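PDB 6D1P: glycosyl hydrolases family 2, sugar binding domain protein from Bacteroides uniformis str. 3978 T3 ii, which is a gut bacterial beta-glucuronidase of glycosyl hydrolase family 2 that probably releases glucuronic acid from glycosides. Local coordinates for residues A[756-761]-A[788-793]; A[719-724]-A[731-736]; A[601-606]-A[766-771]; A[589-594]-A[773-778]. One frame throughout, in Å; residues are numbered along the deposited sequence.

Interaction 1: residues A[756-761]-A[788-793]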
loop_
_atom_site.group_PDB
_atom_site.type_symbol
_atom_site.label_atom_id
_atom_site.label_comp_id
_atom_site.label_asym_id
_atom_site.label_seq_id
_atom_site.Cartn_x
_atom_site.Cartn_y
_atom_site.Cartn_z
ATOM N N CYS A 756 -8.254 -12.751 15.530
ATOM C CA CYS A 756 -7.752 -12.621 16.890
ATOM C C CYS A 756 -8.053 -11.228 17.437
ATOM O O CYS A 756 -7.921 -10.234 16.718
ATOM C CB CYS A 756 -6.246 -12.910 16.919
ATOM S SG CYS A 756 -5.545 -12.883 18.535
ATOM N N THR A 757 -8.452 -11.176 18.714
ATOM C CA THR A 757 -8.651 -9.900 19.387
ATOM C C THR A 757 -7.390 -9.052 19.382
ATOM O O THR A 757 -7.474 -7.832 19.549
ATOM C CB THR A 757 -9.116 -10.095 20.837
ATOM O OG1 THR A 757 -8.256 -11.024 21.521
ATOM C CG2 THR A 757 -10.568 -10.572 20.882
ATOM N N ASP A 758 -6.230 -9.660 19.206
ATOM C CA ASP A 758 -4.986 -8.926 19.066
ATOM C C ASP A 758 -4.465 -9.188 17.662
ATOM O O ASP A 758 -4.030 -10.306 17.345
ATOM C CB ASP A 758 -3.991 -9.349 20.136
ATOM C CG ASP A 758 -2.669 -8.622 20.026
ATOM O OD1 ASP A 758 -2.362 -8.031 18.981
ATOM O OD2 ASP A 758 -1.910 -8.655 21.003
ATOM N N SER A 759 -4.473 -8.144 16.835
ATOM C CA SER A 759 -4.188 -8.263 15.413
ATOM C C SER A 759 -2.732 -8.583 15.115
ATOM O O SER A 759 -2.384 -8.704 13.937
ATOM C CB SER A 759 -4.586 -6.974 14.692
ATOM O OG SER A 759 -3.662 -5.934 14.953
ATOM N N GLU A 760 -1.878 -8.693 16.125
ATOM C CA GLU A 760 -0.491 -9.065 15.922
ATOM C C GLU A 760 -0.103 -10.379 16.577
ATOM O O GLU A 760 1.022 -10.834 16.375
ATOM C CB GLU A 760 0.435 -7.967 16.445
ATOM C CG GLU A 760 0.218 -6.645 15.743
ATOM C CD GLU A 760 0.939 -5.518 16.437
ATOM O OE1 GLU A 760 2.185 -5.472 16.346
ATOM O OE2 GLU A 760 0.258 -4.693 17.090
ATOM N N ALA A 761 -0.992 -10.995 17.352
ATOM C CA ALA A 761 -0.633 -12.232 18.032
ATOM C C ALA A 761 -0.450 -13.372 17.037
ATOM O O ALA A 761 0.503 -14.148 17.150
ATOM C CB ALA A 761 -1.693 -12.578 19.073
ATOM N N LYS A 788 3.255 -16.169 22.179
ATOM C CA LYS A 788 2.980 -16.351 23.603
ATOM C C LYS A 788 2.909 -15.018 24.338
ATOM O O LYS A 788 2.006 -14.801 25.154
ATOM C CB LYS A 788 4.048 -17.250 24.228
ATOM C CG LYS A 788 3.543 -18.603 24.727
ATOM C CD LYS A 788 4.682 -19.424 25.332
ATOM C CE LYS A 788 4.233 -20.840 25.671
ATOM N NZ LYS A 788 5.391 -21.749 25.914
ATOM N N GLN A 789 3.849 -14.111 24.049
ATOM C CA GLN A 789 3.890 -12.806 24.709
ATOM C C GLN A 789 2.542 -12.092 24.665
ATOM O O GLN A 789 2.127 -11.471 25.652
ATOM C CB GLN A 789 4.964 -11.925 24.065
ATOM C CG GLN A 789 6.405 -12.346 24.349
ATOM C CD GLN A 789 7.384 -11.757 23.336
ATOM O OE1 GLN A 789 7.542 -12.288 22.233
ATOM N NE2 GLN A 789 8.032 -10.648 23.700
ATOM N N HIS A 790 1.845 -12.163 23.531
ATOM C CA HIS A 790 0.600 -11.422 23.364
ATOM C C HIS A 790 -0.567 -12.026 24.131
ATOM O O HIS A 790 -1.587 -11.351 24.307
ATOM C CB HIS A 790 0.233 -11.324 21.884
ATOM C CG HIS A 790 1.172 -10.483 21.074
ATOM N ND1 HIS A 790 0.808 -9.260 20.548
ATOM C CD2 HIS A 790 2.450 -10.696 20.679
ATOM C CE1 HIS A 790 1.822 -8.756 19.866
ATOM N NE2 HIS A 790 2.830 -9.607 19.932
ATOM N N ALA A 791 -0.444 -13.266 24.593
ATOM C CA ALA A 791 -1.524 -13.888 25.346
ATOM C C ALA A 791 -1.684 -13.194 26.699
ATOM O O ALA A 791 -0.712 -12.675 27.257
ATOM C CB ALA A 791 -1.250 -15.383 25.545
ATOM N N PRO A 792 -2.912 -13.171 27.255
ATOM C CA PRO A 792 -4.138 -13.789 26.731
ATOM C C PRO A 792 -4.794 -13.033 25.562
ATOM O O PRO A 792 -4.749 -11.801 25.530
ATOM C CB PRO A 792 -5.068 -13.775 27.948
ATOM C CG PRO A 792 -4.690 -12.527 28.645
ATOM C CD PRO A 792 -3.177 -12.465 28.526
ATOM N N VAL A 793 -5.384 -13.787 24.628
ATOM C CA VAL A 793 -6.186 -13.276 23.523
ATOM C C VAL A 793 -7.322 -14.264 23.272
ATOM O O VAL A 793 -7.418 -15.314 23.913
ATOM C CB VAL A 793 -5.361 -13.085 22.229
ATOM C CG1 VAL A 793 -4.267 -12.065 22.418
ATOM C CG2 VAL A 793 -4.767 -14.428 21.788
#

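Interaction 2: residues A[719-724]-A[731-736]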
loop_
_atom_site.group_PDB
_atom_site.type_symbol
_atom_site.label_atom_id
_atom_site.label_comp_id
_atom_site.label_asym_id
_atom_site.label_seq_id
_atom_site.Cartn_x
_atom_site.Cartn_y
_atom_site.Cartn_z
ATOM N N ILE A 719 -16.898 -26.466 13.792
ATOM C CA ILE A 719 -15.470 -26.238 13.925
ATOM C C ILE A 719 -15.132 -26.299 15.401
ATOM O O ILE A 719 -15.759 -25.614 16.210
ATOM C CB ILE A 719 -15.048 -24.886 13.329
ATOM C CG1 ILE A 719 -15.617 -24.718 11.919
ATOM C CG2 ILE A 719 -13.542 -24.767 13.336
ATOM C CD1 ILE A 719 -15.401 -23.339 11.331
ATOM N N LEU A 720 -14.153 -27.118 15.748
ATOM C CA LEU A 720 -13.657 -27.201 17.109
ATOM C C LEU A 720 -12.259 -26.615 17.165
ATOM O O LEU A 720 -11.427 -26.888 16.294
ATOM C CB LEU A 720 -13.613 -28.645 17.609
ATOM C CG LEU A 720 -14.917 -29.435 17.676
ATOM C CD1 LEU A 720 -14.653 -30.790 18.326
ATOM C CD2 LEU A 720 -15.982 -28.671 18.439
ATOM N N LEU A 721 -11.995 -25.825 18.194
ATOM C CA LEU A 721 -10.661 -25.302 18.443
ATOM C C LEU A 721 -10.055 -25.978 19.663
ATOM O O LEU A 721 -10.745 -26.214 20.660
ATOM C CB LEU A 721 -10.698 -23.782 18.642
ATOM C CG LEU A 721 -10.834 -23.022 17.330
ATOM C CD1 LEU A 721 -11.262 -21.535 17.531
ATOM C CD2 LEU A 721 -9.516 -23.137 16.571
ATOM N N THR A 722 -8.767 -26.296 19.572
ATOM C CA THR A 722 -7.983 -26.783 20.694
ATOM C C THR A 722 -6.618 -26.123 20.617
ATOM O O THR A 722 -6.254 -25.574 19.581
ATOM C CB THR A 722 -7.848 -28.312 20.648
ATOM O OG1 THR A 722 -7.456 -28.702 19.325
ATOM C CG2 THR A 722 -9.177 -28.970 20.980
ATOM N N GLN A 723 -5.847 -26.177 21.707
ATOM C CA GLN A 723 -4.458 -25.724 21.682
ATOM C C GLN A 723 -3.508 -26.879 21.986
ATOM O O GLN A 723 -3.803 -27.728 22.835
ATOM C CB GLN A 723 -4.191 -24.555 22.656
ATOM C CG GLN A 723 -5.149 -24.404 23.854
ATOM C CD GLN A 723 -4.932 -23.086 24.615
ATOM O OE1 GLN A 723 -3.791 -22.690 24.881
ATOM N NE2 GLN A 723 -6.025 -22.401 24.948
ATOM N N THR A 724 -2.364 -26.893 21.272
ATOM C CA THR A 724 -1.316 -27.931 21.376
ATOM C C THR A 724 0.086 -27.297 21.362
ATOM O O THR A 724 0.968 -27.702 20.594
ATOM C CB THR A 724 -1.435 -28.951 20.240
ATOM O OG1 THR A 724 -2.271 -28.434 19.182
ATOM C CG2 THR A 724 -1.998 -30.245 20.746
ATOM N N ILE A 731 2.074 -20.683 20.888
ATOM C CA ILE A 731 1.030 -21.672 21.065
ATOM C C ILE A 731 0.524 -22.071 19.687
ATOM O O ILE A 731 0.408 -21.228 18.787
ATOM C CB ILE A 731 -0.110 -21.117 21.938
ATOM C CG1 ILE A 731 0.382 -20.910 23.376
ATOM C CG2 ILE A 731 -1.334 -22.031 21.876
ATOM C CD1 ILE A 731 0.090 -19.533 23.940
ATOM N N LEU A 732 0.262 -23.358 19.510
ATOM C CA LEU A 732 -0.322 -23.865 18.282
ATOM C C LEU A 732 -1.809 -24.069 18.511
ATOM O O LEU A 732 -2.200 -24.784 19.433
ATOM C CB LEU A 732 0.344 -25.173 17.850
ATOM C CG LEU A 732 -0.176 -25.765 16.533
ATOM C CD1 LEU A 732 -0.006 -24.746 15.391
ATOM C CD2 LEU A 732 0.492 -27.104 16.201
ATOM N N VAL A 733 -2.634 -23.429 17.694
ATOM C CA VAL A 733 -4.079 -23.558 17.774
ATOM C C VAL A 733 -4.540 -24.365 16.570
ATOM O O VAL A 733 -4.046 -24.163 15.453
ATOM C CB VAL A 733 -4.755 -22.169 17.816
ATOM C CG1 VAL A 733 -6.237 -22.268 17.518
ATOM C CG2 VAL A 733 -4.535 -21.519 19.164
ATOM N N GLN A 734 -5.488 -25.275 16.795
ATOM C CA GLN A 734 -5.951 -26.198 15.769
ATOM C C GLN A 734 -7.452 -26.062 15.579
ATOM O O GLN A 734 -8.210 -26.051 16.556
ATOM C CB GLN A 734 -5.604 -27.642 16.145
ATOM C CG GLN A 734 -6.169 -28.661 15.174
ATOM C CD GLN A 734 -5.836 -30.097 15.562
ATOM O OE1 GLN A 734 -4.752 -30.610 15.254
ATOM N NE2 GLN A 734 -6.775 -30.753 16.233
ATOM N N ALA A 735 -7.878 -25.941 14.330
ATOM C CA ALA A 735 -9.286 -26.031 13.975
ATOM C C ALA A 735 -9.565 -27.413 13.396
ATOM O O ALA A 735 -8.793 -27.922 12.584
ATOM C CB ALA A 735 -9.684 -24.948 12.966
ATOM N N GLU A 736 -10.674 -28.008 13.810
ATOM C CA GLU A 736 -11.079 -29.332 13.373
ATOM C C GLU A 736 -12.475 -29.239 12.783
ATOM O O GLU A 736 -13.382 -28.707 13.426
ATOM C CB GLU A 736 -11.062 -30.322 14.553
ATOM C CG GLU A 736 -11.127 -31.794 14.148
ATOM C CD GLU A 736 -11.244 -32.724 15.347
ATOM O OE1 GLU A 736 -12.134 -32.496 16.193
ATOM O OE2 GLU A 736 -10.431 -33.671 15.459
HETATM O O HOH W 1 -9.053 -28.975 17.309
#

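Interaction 3: residues A[601-606]-A[766-771]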
loop_
_atom_site.group_PDB
_atom_site.type_symbol
_atom_site.label_atom_id
_atom_site.label_comp_id
_atom_site.label_asym_id
_atom_site.label_seq_id
_atom_site.Cartn_x
_atom_site.Cartn_y
_atom_site.Cartn_z
ATOM N N GLN A 601 8.485 -26.981 3.216
ATOM C CA GLN A 601 7.631 -25.807 3.344
ATOM C C GLN A 601 8.450 -24.539 3.144
ATOM O O GLN A 601 9.685 -24.560 3.120
ATOM C CB GLN A 601 6.960 -25.778 4.717
ATOM C CG GLN A 601 5.887 -26.812 4.891
ATOM C CD GLN A 601 5.148 -26.643 6.188
ATOM O OE1 GLN A 601 4.733 -25.522 6.549
ATOM N NE2 GLN A 601 4.981 -27.747 6.919
ATOM N N ARG A 602 7.746 -23.414 3.054
ATOM C CA ARG A 602 8.414 -22.157 2.744
ATOM C C ARG A 602 9.375 -21.718 3.845
ATOM O O ARG A 602 10.289 -20.932 3.568
ATOM C CB ARG A 602 7.371 -21.079 2.469
ATOM C CG ARG A 602 7.927 -19.813 1.857
ATOM C CD ARG A 602 6.820 -18.969 1.256
ATOM N NE ARG A 602 7.375 -17.784 0.645
ATOM C CZ ARG A 602 7.217 -16.552 1.115
ATOM N NH1 ARG A 602 6.485 -16.317 2.204
ATOM N NH2 ARG A 602 7.784 -15.545 0.476
ATOM N N ASP A 603 9.225 -22.238 5.074
ATOM C CA ASP A 603 10.189 -21.957 6.133
ATOM C C ASP A 603 11.283 -23.017 6.228
ATOM O O ASP A 603 12.096 -22.972 7.159
ATOM C CB ASP A 603 9.478 -21.797 7.493
ATOM C CG ASP A 603 8.830 -23.099 8.001
ATOM O OD1 ASP A 603 8.919 -24.132 7.312
ATOM O OD2 ASP A 603 8.220 -23.087 9.107
ATOM N N GLY A 604 11.314 -23.972 5.298
ATOM C CA GLY A 604 12.288 -25.038 5.340
ATOM C C GLY A 604 11.847 -26.274 6.085
ATOM O O GLY A 604 12.616 -27.234 6.159
ATOM N N THR A 605 10.650 -26.289 6.641
ATOM C CA THR A 605 10.165 -27.490 7.303
ATOM C C THR A 605 9.975 -28.576 6.255
ATOM O O THR A 605 9.223 -28.368 5.294
ATOM C CB THR A 605 8.851 -27.235 8.041
ATOM O OG1 THR A 605 8.981 -26.088 8.907
ATOM C CG2 THR A 605 8.468 -28.463 8.857
ATOM N N PRO A 606 10.618 -29.737 6.395
ATOM C CA PRO A 606 10.494 -30.783 5.368
ATOM C C PRO A 606 9.104 -31.398 5.295
ATOM O O PRO A 606 8.491 -31.719 6.314
ATOM C CB PRO A 606 11.533 -31.827 5.800
ATOM C CG PRO A 606 12.535 -31.045 6.622
ATOM C CD PRO A 606 11.768 -29.948 7.291
ATOM N N GLN A 766 3.125 -16.155 6.448
ATOM C CA GLN A 766 4.391 -16.857 6.261
ATOM C C GLN A 766 4.433 -17.705 4.998
ATOM O O GLN A 766 5.523 -17.977 4.484
ATOM C CB GLN A 766 4.696 -17.745 7.474
ATOM C CG GLN A 766 4.744 -16.986 8.802
ATOM C CD GLN A 766 5.853 -15.956 8.825
ATOM O OE1 GLN A 766 7.039 -16.300 8.744
ATOM N NE2 GLN A 766 5.475 -14.677 8.919
ATOM N N GLY A 767 3.278 -18.133 4.490
ATOM C CA GLY A 767 3.252 -19.083 3.390
ATOM C C GLY A 767 3.506 -20.516 3.811
ATOM O O GLY A 767 3.963 -21.323 2.995
ATOM N N THR A 768 3.217 -20.856 5.058
ATOM C CA THR A 768 3.489 -22.163 5.644
ATOM C C THR A 768 2.192 -22.780 6.165
ATOM O O THR A 768 1.138 -22.131 6.200
ATOM C CB THR A 768 4.506 -22.037 6.778
ATOM O OG1 THR A 768 4.013 -21.083 7.728
ATOM C CG2 THR A 768 5.844 -21.562 6.241
ATOM N N ALA A 769 2.285 -24.041 6.604
ATOM C CA ALA A 769 1.112 -24.754 7.123
ATOM C C ALA A 769 0.581 -24.155 8.423
ATOM O O ALA A 769 -0.612 -24.272 8.715
ATOM C CB ALA A 769 1.442 -26.228 7.359
ATOM N N GLN A 770 1.437 -23.545 9.233
ATOM C CA GLN A 770 1.002 -23.052 10.532
ATOM C C GLN A 770 1.156 -21.543 10.650
ATOM O O GLN A 770 0.968 -20.995 11.743
ATOM C CB GLN A 770 1.766 -23.771 11.650
ATOM C CG GLN A 770 1.555 -25.286 11.645
ATOM C CD GLN A 770 2.341 -26.019 12.752
ATOM O OE1 GLN A 770 3.346 -25.519 13.263
ATOM N NE2 GLN A 770 1.877 -27.210 13.111
ATOM N N GLY A 771 1.487 -20.862 9.556
ATOM C CA GLY A 771 1.669 -19.425 9.554
ATOM C C GLY A 771 0.820 -18.729 8.508
ATOM O O GLY A 771 1.246 -17.719 7.925
HETATM O O HOH W 2 4.628 -24.697 9.240
HETATM O O HOH W 3 4.782 -23.890 2.859
#

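Interaction 4: residues A[589-594]-A[773-778]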
loop_
_atom_site.group_PDB
_atom_site.type_symbol
_atom_site.label_atom_id
_atom_site.label_comp_id
_atom_site.label_asym_id
_atom_site.label_seq_id
_atom_site.Cartn_x
_atom_site.Cartn_y
_atom_site.Cartn_z
ATOM N N ASN A 589 -4.586 -21.030 -4.199
ATOM C CA ASN A 589 -3.920 -22.275 -3.834
ATOM C C ASN A 589 -4.247 -22.629 -2.386
ATOM O O ASN A 589 -4.552 -21.741 -1.581
ATOM C CB ASN A 589 -2.407 -22.169 -3.995
ATOM C CG ASN A 589 -1.930 -22.693 -5.332
ATOM O OD1 ASN A 589 -2.735 -22.970 -6.215
ATOM N ND2 ASN A 589 -0.614 -22.826 -5.488
ATOM N N PRO A 590 -4.206 -23.913 -2.031
ATOM C CA PRO A 590 -4.472 -24.292 -0.630
ATOM C C PRO A 590 -3.737 -23.430 0.391
ATOM O O PRO A 590 -4.293 -23.136 1.450
ATOM C CB PRO A 590 -4.015 -25.761 -0.586
ATOM C CG PRO A 590 -4.209 -26.243 -1.961
ATOM C CD PRO A 590 -3.898 -25.084 -2.874
ATOM N N ILE A 591 -2.501 -23.029 0.118
ATOM C CA ILE A 591 -1.888 -21.888 0.789
ATOM C C ILE A 591 -1.899 -20.723 -0.200
ATOM O O ILE A 591 -1.186 -20.780 -1.219
ATOM C CB ILE A 591 -0.476 -22.203 1.291
ATOM C CG1 ILE A 591 -0.544 -23.302 2.364
ATOM C CG2 ILE A 591 0.146 -20.933 1.907
ATOM C CD1 ILE A 591 0.802 -23.727 2.897
ATOM N N PRO A 592 -2.714 -19.695 0.017
ATOM C CA PRO A 592 -2.864 -18.642 -0.994
ATOM C C PRO A 592 -1.523 -18.042 -1.381
ATOM O O PRO A 592 -0.641 -17.849 -0.541
ATOM C CB PRO A 592 -3.770 -17.626 -0.298
ATOM C CG PRO A 592 -4.600 -18.464 0.632
ATOM C CD PRO A 592 -3.647 -19.511 1.144
ATOM N N TYR A 593 -1.342 -17.821 -2.678
ATOM C CA TYR A 593 -0.131 -17.195 -3.203
ATOM C C TYR A 593 1.155 -17.999 -2.921
ATOM O O TYR A 593 2.269 -17.442 -2.955
ATOM C CB TYR A 593 -0.000 -15.766 -2.663
ATOM C CG TYR A 593 -1.123 -14.841 -3.104
ATOM C CD1 TYR A 593 -1.236 -14.450 -4.440
ATOM C CD2 TYR A 593 -2.062 -14.347 -2.189
ATOM C CE1 TYR A 593 -2.252 -13.588 -4.868
ATOM C CE2 TYR A 593 -3.097 -13.473 -2.607
ATOM C CZ TYR A 593 -3.173 -13.104 -3.955
ATOM O OH TYR A 593 -4.162 -12.256 -4.397
ATOM N N VAL A 594 1.058 -19.302 -2.665
ATOM C CA VAL A 594 2.247 -20.134 -2.501
ATOM C C VAL A 594 2.214 -21.243 -3.542
ATOM O O VAL A 594 1.213 -21.956 -3.679
ATOM C CB VAL A 594 2.380 -20.693 -1.077
ATOM C CG1 VAL A 594 3.541 -21.710 -1.002
ATOM C CG2 VAL A 594 2.663 -19.555 -0.137
ATOM N N ARG A 773 -3.105 -17.145 7.685
ATOM C CA ARG A 773 -4.393 -16.672 8.185
ATOM C C ARG A 773 -5.564 -17.388 7.521
ATOM O O ARG A 773 -6.622 -17.570 8.147
ATOM C CB ARG A 773 -4.505 -15.164 7.934
ATOM C CG ARG A 773 -5.730 -14.533 8.567
ATOM C CD ARG A 773 -5.932 -13.085 8.160
ATOM N NE ARG A 773 -6.739 -12.959 6.947
ATOM C CZ ARG A 773 -8.053 -13.172 6.902
ATOM N NH1 ARG A 773 -8.718 -13.533 8.004
ATOM N NH2 ARG A 773 -8.701 -13.031 5.753
ATOM N N ARG A 774 -5.415 -17.747 6.240
ATOM C CA ARG A 774 -6.410 -18.523 5.509
ATOM C C ARG A 774 -5.729 -19.682 4.792
ATOM O O ARG A 774 -4.743 -19.486 4.077
ATOM C CB ARG A 774 -7.167 -17.657 4.503
ATOM C CG ARG A 774 -8.175 -18.435 3.700
ATOM C CD ARG A 774 -8.703 -17.567 2.596
ATOM N NE ARG A 774 -9.262 -16.362 3.175
ATOM C CZ ARG A 774 -9.209 -15.154 2.622
ATOM N NH1 ARG A 774 -8.619 -14.962 1.444
ATOM N NH2 ARG A 774 -9.759 -14.134 3.256
ATOM N N ILE A 775 -6.273 -20.880 4.961
ATOM C CA ILE A 775 -5.634 -22.078 4.441
ATOM C C ILE A 775 -6.686 -23.170 4.348
ATOM O O ILE A 775 -7.524 -23.327 5.244
ATOM C CB ILE A 775 -4.433 -22.483 5.339
ATOM C CG1 ILE A 775 -3.706 -23.710 4.819
ATOM C CG2 ILE A 775 -4.890 -22.773 6.731
ATOM C CD1 ILE A 775 -2.421 -24.003 5.595
ATOM N N GLN A 776 -6.636 -23.934 3.260
ATOM C CA GLN A 776 -7.488 -25.112 3.148
ATOM C C GLN A 776 -7.145 -26.132 4.225
ATOM O O GLN A 776 -5.976 -26.321 4.572
ATOM C CB GLN A 776 -7.327 -25.758 1.783
ATOM C CG GLN A 776 -7.968 -24.973 0.665
ATOM C CD GLN A 776 -7.733 -25.655 -0.668
ATOM O OE1 GLN A 776 -7.384 -26.840 -0.716
ATOM N NE2 GLN A 776 -7.891 -24.907 -1.752
ATOM N N ALA A 777 -8.172 -26.794 4.746
ATOM C CA ALA A 777 -7.969 -27.814 5.763
ATOM C C ALA A 777 -7.181 -28.998 5.194
ATOM O O ALA A 777 -7.237 -29.297 3.997
ATOM C CB ALA A 777 -9.316 -28.287 6.297
ATOM N N ALA A 778 -6.417 -29.654 6.064
ATOM C CA ALA A 778 -5.597 -30.811 5.714
ATOM C C ALA A 778 -6.202 -31.996 6.457
ATOM O O ALA A 778 -5.971 -32.156 7.659
ATOM C CB ALA A 778 -4.140 -30.593 6.098
#

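Interaction 1: residues A[756-761]-A[788-793]
His790, on a type I turn from Lys788 to Ala791, reaches from the loop 788-793 to the loop 756-761 and can be followed atom by atom. Its CB rests on the methyl of Ala761, CB to CB 3.6 Å. With CG anti to the carbonyl carbon (chi1 -67°), the ring is laid under Ala761, whose CA packs on one face as a CH-pi contact, 4.2 Å from the centroid. At the ring edge ND1 donates to Asp758 OD2 over 2.8 Å; the acceptor lies in the ring plane, but the nitrogen stands 40° above the carboxylate plane. CE1 then meets Glu760 CB at 3.8 Å, and NE2, at the tip, has Glu760 O over the ring face, 4.2 Å away.

Asp758 OD1 accepts from Glu760 N, which comes from above the carboxylate plane, in an Asx turn that helps to fix the group's rotation. Val793 lies alongside, CG1 against Asp758 CB at 3.6 Å and CG2 against Cys756 SG at 3.7 Å. Thr757 packs on Thr757 of the second subunit, so the loop 756-761 takes part in the subunit interface. The carboxylate may favour a protonated imidazole and so a charge-assisted bond, though Arg802 of the second subunit makes a long, weak ion pair with the same OD2.

Interaction 2: residues A[719-724]-A[731-736]
Leu721 and Val733 meet on one face of an antiparallel beta hairpin, strands 718-723 and 730-738, in one of the C-terminal sheets. The two side chains cross at a slant, Leu721 CD2 against Val733 CG1 at 3.5 Å, a first torsion of -77° turning the leucine toward the partner strand. The same methyl touches Ala735 CB, which Ile719 CG2 also meets, at 3.9 Å. Further along, Gln723 runs beside Ile731, pointing the same way. This largely apolar face is covered by strand 807-811, with Ala807 and Ile809 on Leu721.

The opposite face is more polar, and its pairs stand side by side. Leu720 accompanies Glu736, CD1 to OE1 3.7 Å, while the far oxygen OE2 makes a salt bridge to Arg744. Thr722 flanks Gln734, whose OE1 takes a bond from Arg781. Between the strands the hydrogen-bonded pairs Leu720-Glu736 and Thr722-Gln734 each exchange two backbone bonds, and Thr724 N adds a nearly straight one to Leu732 O at 2.8 Å.

A water ties the polar pair together: it lies 2.6 Å from Thr722 OG1, donates to Gln734 O and accepts from Gln734 NE2 at 3.1 Å.

Interaction 3: residues A[601-606]-A[766-771]
A type I turn from Gln601 to Gly604 faces the irregular loop 766-771, Arg602 and Thr768 nearest with their CA atoms 5.7 Å apart, and the loop is closed on itself by Gln766 N bonding to Gly771 O. Gln601 reaches across with its amide. OE1 accepts from Ala769 N over 2.9 Å at 175°, the donor standing above the carbonyl plane, and a water donates to the same oxygen.

Arg602 runs at roughly a right angle to it, CG anti to the backbone N (chi1 -168°) and the chain extended to NE. This carries NH1 to Gln766 O at 3.0 Å; the acceptor lies near the guanidinium plane, but the donor stands 60° above the carbonyl plane. A second water bridges Arg602 N and Gly767 O. Between these grips the methyl CG2 of Thr768 faces the carboxylate of Asp603, 3.8 Å from CG, the two side chains at about right angles.

Asp603 OD1 accepts from Thr605 N, closing an Asx turn. The NH2 of Arg602 makes a salt bridge to Asp333, a ligand of a bound sodium ion, so the contact joins the second shell of a metal site to a loop of the C-terminal region.

Interaction 4: residues A[589-594]-A[773-778]
A loop of the TIM barrel domain, 589-594, lies against the outermost strand of a C-terminal antiparallel sheet, 774-776, and is joined to it by one backbone hydrogen bond. Gln776 N donates to Pro590 O at 3.1 Å, in the carbonyl plane and on a lone pair, while the CA of Ile775 supplies a weaker C-H contact to the same oxygen. One carbonyl thus receives two neighbouring residues of the strand.

Three side-chain meetings surround it. The amide of Gln776 lies flat over one face of the Pro590 ring, the planes nearly parallel: OE1 is 3.5 Å from CG, and NE2 lies over the ring. The glutamine chain, extended beyond CG, sends the amide along the proline, and Arg521 donates to OE1. Ile591 and Ile775 lie side by side and point the same way, CG1 to CD1 3.8 Å. Pro592 presses its CD against Arg774 O, 3.1 Å away, a close approach of CD to the carbonyl oxygen.

The loop is itself braced. A type II turn runs from Ile591 to Val594, and Asn589 ND2 donates to Val594 O at 2.7 Å, closing the loop across its ends. Arg774 pairs with Glu753 and with Asp82, the latter shared with Arg773. His518 packs on both Pro590 and Ile775 and donates to Gln776 O. Strand 751-756, antiparallel partner of 774-776, adjoins the contact, and its Phe751 lies against Pro592, Arg774 and Gln776.

All four contacts involve the C-terminal region, but in different ways. Interactions 3 and 4 join it to the TIM barrel domain; their centres lie about 11 Å apart and they touch, Gly767 CA on Val594 CG2 and Thr768 C on Ile591 CD1, so the two contacts adjoin along the chain from 766 to 776. Interaction 4 is buried and largely apolar, whereas interaction 3, nearer the centre of the chain, relies on amide, guanidinium and water bonds. Interactions 1 and 2 stay within the C-terminal region, partly buried and further out: 1 between loops at the subunit interface, with a single histidine-carboxylate bond, 2 within a sheet, with a ladder of backbone bonds, joined through Lys788 and Ile731.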